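Local coordinates for putative restriction endonuclease domain-containing protein (Anabaena variabilis, PDB 3OT2) that is of unknown function but probably acts as a nuclease, as a member of the Uma2 (DUF820) family of the PD-(D/E)XK restriction endonuclease clan, at residues Leu18-Pro23 and Glu68-Phe73; Ala24-Glu29 and Thr123-His128; Asp13-Leu18 and Gly30-Lys35. All coordinates share one frame; numbering follows the deposited sequence.

Contact 1. Residues Leu18-Pro23 and Glu68-Phe73; sequences LPETEP and ELRCTF. With BU1 (1,4-butanediol), chain E; EDO (1,2-ethanediol), chain I.
The salt bridge between E20 and R70 forms part of the wall of the surface pocket that holds 1,4-butanediol. E20 lies in the loop between helix 12-15 and strand 25-28. R70 stands just before the short strand 71-73. The two side chains come from opposite directions and make the whole contact. R70 grips the carboxylate side-on, with one nitrogen to each oxygen. Its NE donates to E20 OE2 over 3.1 Å, and its NH2 donates to E20 OE1 over 3.3 Å. Both acceptors lie near the guanidinium plane, at its edge. The carboxylate is turned, with its plane 51° from that of the guanidinium. NE therefore meets OE2 on the syn side but well out of the carboxylate plane, and NH2 reaches OE1 from above that plane. The R70 chain leaves with CG anti to the backbone N (chi1 176°) and bends at chi3, which turns NE and NH2 toward E20. NH2 also donates to S25 O, and NH1 is bonded to S77 OG, so the guanidinium is held at several points. Butanediol C3 lies over one face of this group, offset toward its rim. At its end, butanediol O6 donates to P19 O at 2.8 Å. A 1,2-ethanediol, probably from the crystallisation liquor, bonds through O1 to E20 OE2 at 2.9 Å and weakly through O2 to E68 O. In the loop, T21 OG1 donates to P23 O at 2.7 Å, next to a cis peptide bond before P23. This is a bidentate, side-on arginine-carboxylate salt bridge lining a ligand pocket.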
loop_
_atom_site.group_PDB
_atom_site.type_symbol
_atom_site.label_atom_id
_atom_site.label_comp_id
_atom_site.label_asym_id
_atom_site.label_seq_id
_atom_site.Cartn_x
_atom_site.Cartn_y
_atom_site.Cartn_z
ATOM N N LEU A 18 -13.632 17.930 20.888
ATOM C CA LEU A 18 -14.881 17.327 20.404
ATOM C C LEU A 18 -15.193 15.982 21.102
ATOM O O LEU A 18 -14.269 15.325 21.607
ATOM C CB LEU A 18 -14.836 17.127 18.874
ATOM C CG LEU A 18 -14.558 18.363 18.002
ATOM C CD1 LEU A 18 -14.391 17.968 16.550
ATOM C CD2 LEU A 18 -15.654 19.414 18.133
ATOM N N PRO A 19 -16.480 15.550 21.150
ATOM C CA PRO A 19 -16.794 14.283 21.837
ATOM C C PRO A 19 -16.405 13.046 21.026
ATOM O O PRO A 19 -16.335 13.135 19.798
ATOM C CB PRO A 19 -18.312 14.356 22.029
ATOM C CG PRO A 19 -18.791 15.215 20.918
ATOM C CD PRO A 19 -17.707 16.211 20.644
ATOM N N GLU A 20 -16.177 11.887 21.708
ATOM C CA GLU A 20 -15.846 10.626 21.031
ATOM C C GLU A 20 -17.081 10.102 20.266
ATOM O O GLU A 20 -18.215 10.430 20.629
ATOM C CB GLU A 20 -15.286 9.572 22.008
ATOM C CG GLU A 20 -13.822 9.778 22.411
ATOM C CD GLU A 20 -12.703 9.160 21.583
ATOM O OE1 GLU A 20 -12.984 8.399 20.630
ATOM O OE2 GLU A 20 -11.525 9.413 21.927
ATOM N N THR A 21 -16.852 9.371 19.154
ATOM C CA THR A 21 -17.910 8.811 18.298
ATOM C C THR A 21 -17.763 7.286 18.211
ATOM O O THR A 21 -16.714 6.754 18.590
ATOM C CB THR A 21 -17.874 9.453 16.883
ATOM O OG1 THR A 21 -16.636 9.144 16.234
ATOM C CG2 THR A 21 -18.083 10.955 16.901
ATOM N N GLU A 22 -18.812 6.582 17.739
ATOM C CA GLU A 22 -18.764 5.128 17.533
ATOM C C GLU A 22 -19.233 4.822 16.114
ATOM O O GLU A 22 -20.421 5.009 15.823
ATOM C CB GLU A 22 -19.572 4.331 18.563
ATOM C CG GLU A 22 -18.827 3.115 19.113
ATOM C CD GLU A 22 -18.499 1.990 18.143
ATOM O OE1 GLU A 22 -19.439 1.442 17.520
ATOM O OE2 GLU A 22 -17.303 1.626 18.039
ATOM N N PRO A 23 -18.309 4.438 15.190
ATOM C CA PRO A 23 -16.862 4.198 15.378
ATOM C C PRO A 23 -16.089 5.495 15.636
ATOM O O PRO A 23 -16.594 6.583 15.341
ATOM C CB PRO A 23 -16.436 3.536 14.053
ATOM C CG PRO A 23 -17.705 3.105 13.396
ATOM C CD PRO A 23 -18.699 4.144 13.802
ATOM N N GLU A 68 -8.038 -0.304 19.896
ATOM C CA GLU A 68 -8.692 0.977 19.626
ATOM C C GLU A 68 -8.238 2.131 20.568
ATOM O O GLU A 68 -9.076 2.862 21.107
ATOM C CB GLU A 68 -10.217 0.804 19.747
ATOM C CG GLU A 68 -10.832 -0.265 18.854
ATOM C CD GLU A 68 -10.849 0.058 17.376
ATOM O OE1 GLU A 68 -10.869 1.261 17.041
ATOM O OE2 GLU A 68 -10.873 -0.885 16.551
ATOM N N LEU A 69 -6.920 2.316 20.725
ATOM C CA LEU A 69 -6.373 3.375 21.561
ATOM C C LEU A 69 -6.040 4.597 20.693
ATOM O O LEU A 69 -5.437 4.447 19.626
ATOM C CB LEU A 69 -5.113 2.851 22.287
ATOM C CG LEU A 69 -4.300 3.842 23.111
ATOM C CD1 LEU A 69 -5.022 4.205 24.424
ATOM C CD2 LEU A 69 -2.915 3.292 23.396
ATOM N N ARG A 70 -6.440 5.805 21.141
ATOM C CA ARG A 70 -6.140 7.030 20.410
ATOM C C ARG A 70 -4.675 7.426 20.598
ATOM O O ARG A 70 -4.180 7.461 21.722
ATOM C CB ARG A 70 -7.081 8.168 20.829
ATOM C CG ARG A 70 -6.767 9.517 20.169
ATOM C CD ARG A 70 -7.876 10.557 20.360
ATOM N NE ARG A 70 -9.187 10.044 19.963
ATOM C CZ ARG A 70 -9.630 10.008 18.712
ATOM N NH1 ARG A 70 -8.887 10.493 17.720
ATOM N NH2 ARG A 70 -10.814 9.486 18.440
ATOM N N CYS A 71 -3.985 7.687 19.488
ATOM C CA CYS A 71 -2.602 8.145 19.453
ATOM C C CYS A 71 -2.560 9.469 18.723
ATOM O O CYS A 71 -2.932 9.532 17.548
ATOM C CB CYS A 71 -1.699 7.100 18.805
ATOM S SG CYS A 71 -1.585 5.556 19.751
ATOM N N THR A 72 -2.170 10.542 19.435
ATOM C CA THR A 72 -2.129 11.896 18.882
ATOM C C THR A 72 -0.681 12.367 18.794
ATOM O O THR A 72 -0.040 12.569 19.822
ATOM C CB THR A 72 -3.005 12.841 19.720
ATOM O OG1 THR A 72 -4.320 12.297 19.781
ATOM C CG2 THR A 72 -3.068 14.275 19.148
ATOM N N PHE A 73 -0.182 12.583 17.562
ATOM C CA PHE A 73 1.195 13.016 17.324
ATOM C C PHE A 73 1.329 13.520 15.889
ATOM O O PHE A 73 0.531 13.150 15.025
ATOM C CB PHE A 73 2.188 11.851 17.592
ATOM C CG PHE A 73 1.902 10.619 16.762
ATOM C CD1 PHE A 73 1.019 9.644 17.217
ATOM C CD2 PHE A 73 2.474 10.458 15.508
ATOM C CE1 PHE A 73 0.734 8.522 16.442
ATOM C CE2 PHE A 73 2.202 9.324 14.738
ATOM C CZ PHE A 73 1.328 8.374 15.205
HETATM C C1 BU1 E . -10.910 13.063 21.604
HETATM C C2 BU1 E . -11.338 13.525 20.210
HETATM C C3 BU1 E . -12.589 12.717 19.865
HETATM C C4 BU1 E . -13.122 13.115 18.504
HETATM O O5 BU1 E . -9.887 13.935 22.069
HETATM O O6 BU1 E . -14.230 12.230 18.234
HETATM C C1 EDO I . -10.887 5.838 22.290
HETATM O O1 EDO I . -10.168 6.964 22.787
HETATM C C2 EDO I . -10.759 5.830 20.781
HETATM O O2 EDO I . -11.529 4.734 20.286
#

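Contact 2. Residues Ala24-Glu29 and Thr123-His128; sequences ASEYIE and TKNILH. With EDO (1,2-ethanediol), chain G; EDO (1,2-ethanediol), chain K.
E26 and N125 both turn CG away from their carbonyl carbons (chi1 -62° and -76°), and this brings carboxylate and amide together from opposite directions. E26 runs on extended beyond CG. The two flat groups stand almost perpendicular. N125 ND2 reaches E26 OE1 over 3.4 Å with a bent N-H angle of 128°, so this hydrogen bond is weak. The stronger partner of the glutamate is the backbone V79 N, which binds OE2. I28 crosses N125 at about a right angle. Its CD1 lies 3.5 Å from N125 OD1, and its CG1 and CG2 also pack near that oxygen. The amide oxygen thus lies against methyl and methylene carbons of I28. This is where the hairpin of strands 25-28 and 31-34 meets helix 119-131. As expected for the PD-(D/E)XK clan, that helix links the parallel strands 108-112 and 136-141 in a beta-alpha-beta crossover. Farther along the chain, past I28, E29 and K124 also cross at about a right angle. K124 is extended along its whole length, and its NZ comes 3.5 Å from E29 OE1 in a long salt bridge. Its stronger partner is D160 of the second subunit, and T146 OG1 of that subunit is bonded to it as well. E29 OE2 is close to the same aspartate, so K124 probably offsets the repulsion between the two acids. A 1,2-ethanediol takes a further bond from the lysine, K124 NZ to ethanediol O1 at 2.9 Å. Its C2 lies 3.3 Å from E29 OE1.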
loop_
_atom_site.group_PDB
_atom_site.type_symbol
_atom_site.label_atom_id
_atom_site.label_comp_id
_atom_site.label_asym_id
_atom_site.label_seq_id
_atom_site.Cartn_x
_atom_site.Cartn_y
_atom_site.Cartn_z
ATOM N N ALA A 24 -14.870 5.378 16.206
ATOM C CA ALA A 24 -14.040 6.535 16.540
ATOM C C ALA A 24 -13.684 7.393 15.312
ATOM O O ALA A 24 -13.677 6.910 14.176
ATOM C CB ALA A 24 -12.777 6.076 17.238
ATOM N N SER A 25 -13.445 8.682 15.559
ATOM C CA SER A 25 -13.063 9.639 14.534
ATOM C C SER A 25 -11.567 9.912 14.586
ATOM O O SER A 25 -10.977 10.064 15.665
ATOM C CB SER A 25 -13.842 10.939 14.681
ATOM O OG SER A 25 -15.217 10.703 14.442
ATOM N N GLU A 26 -10.964 9.978 13.408
ATOM C CA GLU A 26 -9.560 10.293 13.252
ATOM C C GLU A 26 -9.424 11.671 12.654
ATOM O O GLU A 26 -10.319 12.128 11.932
ATOM C CB GLU A 26 -8.848 9.252 12.377
ATOM C CG GLU A 26 -8.865 7.853 12.961
ATOM C CD GLU A 26 -8.038 6.830 12.203
ATOM O OE1 GLU A 26 -8.304 6.627 11.001
ATOM O OE2 GLU A 26 -7.161 6.187 12.818
ATOM N N TYR A 27 -8.331 12.352 12.992
ATOM C CA TYR A 27 -7.989 13.670 12.455
ATOM C C TYR A 27 -6.715 13.472 11.631
ATOM O O TYR A 27 -5.632 13.255 12.189
ATOM C CB TYR A 27 -7.841 14.713 13.573
ATOM C CG TYR A 27 -7.480 16.095 13.076
ATOM C CD1 TYR A 27 -8.466 17.003 12.697
ATOM C CD2 TYR A 27 -6.154 16.512 13.023
ATOM C CE1 TYR A 27 -8.139 18.288 12.256
ATOM C CE2 TYR A 27 -5.815 17.790 12.586
ATOM C CZ TYR A 27 -6.813 18.679 12.215
ATOM O OH TYR A 27 -6.469 19.927 11.760
ATOM N N ILE A 28 -6.880 13.439 10.291
ATOM C CA ILE A 28 -5.802 13.143 9.345
ATOM C C ILE A 28 -5.721 14.237 8.316
ATOM O O ILE A 28 -6.704 14.489 7.617
ATOM C CB ILE A 28 -6.020 11.766 8.663
ATOM C CG1 ILE A 28 -6.302 10.638 9.688
ATOM C CG2 ILE A 28 -4.817 11.420 7.765
ATOM C CD1 ILE A 28 -7.078 9.487 9.143
ATOM N N GLU A 29 -4.547 14.877 8.214
ATOM C CA GLU A 29 -4.266 15.946 7.237
ATOM C C GLU A 29 -5.337 17.059 7.293
ATOM O O GLU A 29 -5.776 17.565 6.257
ATOM C CB GLU A 29 -4.148 15.355 5.814
ATOM C CG GLU A 29 -3.034 14.323 5.691
ATOM C CD GLU A 29 -2.883 13.631 4.353
ATOM O OE1 GLU A 29 -3.909 13.444 3.659
ATOM O OE2 GLU A 29 -1.752 13.194 4.038
ATOM N N THR A 123 -2.777 3.098 4.806
ATOM C CA THR A 123 -1.361 3.113 4.394
ATOM C C THR A 123 -0.739 4.450 4.801
ATOM O O THR A 123 0.336 4.441 5.389
ATOM C CB THR A 123 -1.221 2.816 2.897
ATOM O OG1 THR A 123 -1.755 1.521 2.699
ATOM C CG2 THR A 123 0.216 2.799 2.457
ATOM N N LYS A 124 -1.441 5.572 4.554
ATOM C CA LYS A 124 -0.959 6.897 4.975
ATOM C C LYS A 124 -0.758 6.933 6.501
ATOM O O LYS A 124 0.237 7.478 6.966
ATOM C CB LYS A 124 -1.939 8.004 4.582
ATOM C CG LYS A 124 -2.049 8.293 3.098
ATOM C CD LYS A 124 -3.068 9.389 2.927
ATOM C CE LYS A 124 -3.350 9.655 1.493
ATOM N NZ LYS A 124 -4.247 10.831 1.344
ATOM N N ASN A 125 -1.716 6.387 7.270
ATOM C CA ASN A 125 -1.633 6.354 8.738
ATOM C C ASN A 125 -0.422 5.552 9.207
ATOM O O ASN A 125 0.295 6.009 10.099
ATOM C CB ASN A 125 -2.925 5.791 9.359
ATOM C CG ASN A 125 -4.068 6.784 9.346
ATOM O OD1 ASN A 125 -3.886 7.997 9.125
ATOM N ND2 ASN A 125 -5.272 6.300 9.596
ATOM N N ILE A 126 -0.157 4.398 8.580
ATOM C CA ILE A 126 0.997 3.573 8.933
ATOM C C ILE A 126 2.267 4.346 8.599
ATOM O O ILE A 126 3.180 4.402 9.424
ATOM C CB ILE A 126 0.964 2.170 8.263
ATOM C CG1 ILE A 126 -0.168 1.294 8.866
ATOM C CG2 ILE A 126 2.329 1.466 8.415
ATOM C CD1 ILE A 126 -0.500 0.017 8.086
ATOM N N LEU A 127 2.324 4.975 7.415
ATOM C CA LEU A 127 3.538 5.700 7.040
ATOM C C LEU A 127 3.774 6.914 7.953
ATOM O O LEU A 127 4.931 7.225 8.242
ATOM C CB LEU A 127 3.522 6.082 5.554
ATOM C CG LEU A 127 3.516 4.884 4.576
ATOM C CD1 LEU A 127 3.171 5.338 3.174
ATOM C CD2 LEU A 127 4.843 4.103 4.603
ATOM N N HIS A 128 2.697 7.560 8.445
ATOM C CA HIS A 128 2.781 8.698 9.384
ATOM C C HIS A 128 3.351 8.190 10.728
ATOM O O HIS A 128 4.194 8.861 11.315
ATOM C CB HIS A 128 1.403 9.376 9.565
ATOM C CG HIS A 128 1.405 10.530 10.525
ATOM N ND1 HIS A 128 1.871 11.770 10.148
ATOM C CD2 HIS A 128 0.991 10.589 11.814
ATOM C CE1 HIS A 128 1.753 12.543 11.216
ATOM N NE2 HIS A 128 1.222 11.873 12.246
HETATM C C1 EDO G . -7.046 10.071 3.898
HETATM O O1 EDO G . -6.601 9.718 2.577
HETATM C C2 EDO G . -6.359 11.362 4.328
HETATM O O2 EDO G . -7.287 12.464 4.346
HETATM C C1 EDO K . -0.679 -0.766 0.255
HETATM O O1 EDO K . -1.908 -0.869 0.968
HETATM C C2 EDO K . -0.637 0.568 -0.497
HETATM O O2 EDO K . -1.619 0.584 -1.536
#

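Contact 3. Residues Asp13-Leu18 and Gly30-Lys35; sequences DEFLKL and GKIIQK. With BU1 (1,4-butanediol), chain E.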
loop_
_atom_site.group_PDB
_atom_site.type_symbol
_atom_site.label_atom_id
_atom_site.label_comp_id
_atom_site.label_asym_id
_atom_site.label_seq_id
_atom_site.Cartn_x
_atom_site.Cartn_y
_atom_site.Cartn_z
ATOM N N ASP A 13 -6.084 20.901 18.011
ATOM C CA ASP A 13 -6.478 21.348 19.360
ATOM C C ASP A 13 -8.000 21.451 19.486
ATOM O O ASP A 13 -8.556 20.992 20.485
ATOM C CB ASP A 13 -5.813 22.694 19.723
ATOM C CG ASP A 13 -4.304 22.625 19.929
ATOM O OD1 ASP A 13 -3.799 21.543 20.356
ATOM O OD2 ASP A 13 -3.627 23.658 19.706
ATOM N N GLU A 14 -8.668 21.997 18.446
ATOM C CA GLU A 14 -10.126 22.106 18.365
ATOM C C GLU A 14 -10.754 20.708 18.256
ATOM O O GLU A 14 -11.707 20.417 18.976
ATOM C CB GLU A 14 -10.549 22.981 17.170
ATOM C CG GLU A 14 -10.371 24.476 17.393
ATOM C CD GLU A 14 -10.366 25.342 16.146
ATOM O OE1 GLU A 14 -10.843 24.880 15.083
ATOM O OE2 GLU A 14 -9.897 26.500 16.238
ATOM N N PHE A 15 -10.194 19.838 17.388
ATOM C CA PHE A 15 -10.675 18.461 17.189
ATOM C C PHE A 15 -10.685 17.667 18.502
ATOM O O PHE A 15 -11.633 16.926 18.756
ATOM C CB PHE A 15 -9.823 17.711 16.127
ATOM C CG PHE A 15 -10.063 16.211 16.092
ATOM C CD1 PHE A 15 -11.137 15.679 15.390
ATOM C CD2 PHE A 15 -9.234 15.337 16.797
ATOM C CE1 PHE A 15 -11.381 14.299 15.396
ATOM C CE2 PHE A 15 -9.488 13.958 16.809
ATOM C CZ PHE A 15 -10.553 13.452 16.102
ATOM N N LEU A 16 -9.612 17.789 19.305
ATOM C CA LEU A 16 -9.443 17.048 20.552
ATOM C C LEU A 16 -10.434 17.482 21.647
ATOM O O LEU A 16 -10.622 16.743 22.608
ATOM C CB LEU A 16 -7.996 17.144 21.046
ATOM C CG LEU A 16 -6.938 16.416 20.188
ATOM C CD1 LEU A 16 -5.548 16.862 20.553
ATOM C CD2 LEU A 16 -7.053 14.888 20.288
ATOM N N LYS A 17 -11.095 18.633 21.486
ATOM C CA LYS A 17 -12.105 19.095 22.443
ATOM C C LYS A 17 -13.469 18.468 22.117
ATOM O O LYS A 17 -14.359 18.478 22.968
ATOM C CB LYS A 17 -12.208 20.636 22.448
ATOM C CG LYS A 17 -10.961 21.354 22.966
ATOM C CD LYS A 17 -11.028 22.843 22.661
ATOM C CE LYS A 17 -9.692 23.526 22.782
ATOM N NZ LYS A 17 -9.749 24.915 22.254
ATOM N N LEU A 18 -13.632 17.930 20.888
ATOM C CA LEU A 18 -14.881 17.327 20.404
ATOM C C LEU A 18 -15.193 15.982 21.102
ATOM O O LEU A 18 -14.269 15.325 21.607
ATOM C CB LEU A 18 -14.836 17.127 18.874
ATOM C CG LEU A 18 -14.558 18.363 18.002
ATOM C CD1 LEU A 18 -14.391 17.968 16.550
ATOM C CD2 LEU A 18 -15.654 19.414 18.133
ATOM N N GLY A 30 -5.761 17.400 8.505
ATOM C CA GLY A 30 -6.757 18.440 8.750
ATOM C C GLY A 30 -8.207 18.042 8.546
ATOM O O GLY A 30 -9.091 18.878 8.723
ATOM N N LYS A 31 -8.467 16.767 8.184
ATOM C CA LYS A 31 -9.811 16.247 7.916
ATOM C C LYS A 31 -10.261 15.284 9.009
ATOM O O LYS A 31 -9.444 14.545 9.565
ATOM C CB LYS A 31 -9.858 15.517 6.560
ATOM C CG LYS A 31 -9.390 16.339 5.359
ATOM C CD LYS A 31 -9.121 15.443 4.144
ATOM C CE LYS A 31 -8.390 16.150 3.027
ATOM N NZ LYS A 31 -6.930 16.294 3.297
ATOM N N ILE A 32 -11.562 15.290 9.304
ATOM C CA ILE A 32 -12.145 14.379 10.282
ATOM C C ILE A 32 -12.726 13.194 9.503
ATOM O O ILE A 32 -13.590 13.391 8.636
ATOM C CB ILE A 32 -13.188 15.063 11.204
ATOM C CG1 ILE A 32 -12.561 16.248 11.970
ATOM C CG2 ILE A 32 -13.801 14.033 12.163
ATOM C CD1 ILE A 32 -13.562 17.164 12.734
ATOM N N ILE A 33 -12.195 11.991 9.755
ATOM C CA ILE A 33 -12.636 10.772 9.087
ATOM C C ILE A 33 -13.012 9.752 10.147
ATOM O O ILE A 33 -12.188 9.383 10.996
ATOM C CB ILE A 33 -11.598 10.182 8.077
ATOM C CG1 ILE A 33 -11.114 11.238 7.054
ATOM C CG2 ILE A 33 -12.181 8.939 7.351
ATOM C CD1 ILE A 33 -9.743 10.978 6.478
ATOM N N GLN A 34 -14.257 9.291 10.086
ATOM C CA GLN A 34 -14.761 8.284 11.008
ATOM C C GLN A 34 -14.285 6.912 10.563
ATOM O O GLN A 34 -14.280 6.629 9.364
ATOM C CB GLN A 34 -16.276 8.354 11.063
ATOM C CG GLN A 34 -16.860 7.678 12.289
ATOM C CD GLN A 34 -18.343 7.903 12.453
ATOM O OE1 GLN A 34 -19.033 8.438 11.575
ATOM N NE2 GLN A 34 -18.856 7.498 13.598
ATOM N N LYS A 35 -13.872 6.064 11.526
ATOM C CA LYS A 35 -13.394 4.702 11.259
ATOM C C LYS A 35 -14.541 3.816 10.725
ATOM O O LYS A 35 -15.699 4.176 10.927
ATOM C CB LYS A 35 -12.798 4.078 12.544
ATOM C CG LYS A 35 -11.372 4.505 12.842
ATOM C CD LYS A 35 -10.793 3.734 14.034
ATOM C CE LYS A 35 -10.532 2.272 13.711
ATOM N NZ LYS A 35 -9.698 1.618 14.745
HETATM C C1 BU1 E . -10.910 13.063 21.604
HETATM C C2 BU1 E . -11.338 13.525 20.210
HETATM C C3 BU1 E . -12.589 12.717 19.865
HETATM C C4 BU1 E . -13.122 13.115 18.504
HETATM O O5 BU1 E . -9.887 13.935 22.069
HETATM O O6 BU1 E . -14.230 12.230 18.234
#
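F15 and I32 pack helix 12-15 against the hairpin of strands 25-28 and 31-34. This hairpin is a two-stranded antiparallel sheet, separate from the main mixed sheet of the nuclease-like fold. Between the two segments the interaction is apolar. I32 CG1 lies 3.7 Å from F15 CD1. I32 CD1 meets the F15 ring at its edge, in the ring plane, while I32 CG2 approaches CE1 of the same ring. F15 throws its ring away from the backbone N (chi1 167°), off the helix and toward the strand. I32 turns CG1 away from its own carbonyl carbon (chi1 -58°) and sets both branches along the CD1-CE1 side of the ring's rim. L18 adds a thinner contact, with CD1 at 4.0 Å from I32 CD1. I32 has I10 as a further neighbour, and Y27 and R70 pack on F15. I33 points the other way and packs on I28.

Segment 13-18 has its own polar interactions, within its turn and with the ligand. A type I turn runs from F15 to L18. In it, L18 N donates to F15 O over 3.1 Å, which brings L18 round beside the phenylalanine. The turn also presents L16 O to the pocket of the bound 1,4-butanediol, whose O5 donates to it.

Van der Waals contacts with the ligand add to these. L16 CD2 comes 3.5 Å from butanediol O5, and the carbon chain passes by the far end of the F15 ring. The butanediol C4 approaches this ring most closely at CZ, 3.5 Å away.

Contacts 1 and 3 share L18 and the bound 1,4-butanediol, with their centres about 8 Å apart. R70 NH1 packs on F15 CE2 at 3.6 Å, so the two walls of the pocket touch. A salt bridge also joins them, E68 OE1 to K35 NZ at 2.6 Å. Contact 2 lies about 11 Å from each, centre to centre. It is tied to contact 1 by probable hydrogen bonds, R70 NH2 to S25 O at 2.8 Å and H128 NE2 to F73 O at 3.1 Å. Its strand pairs with that of contact 3 in one hairpin, with a backbone hydrogen bond from E26 N to I33 O at 2.8 Å. The hairpin thus connects the diol pocket to helix 119-131 and the subunit interface.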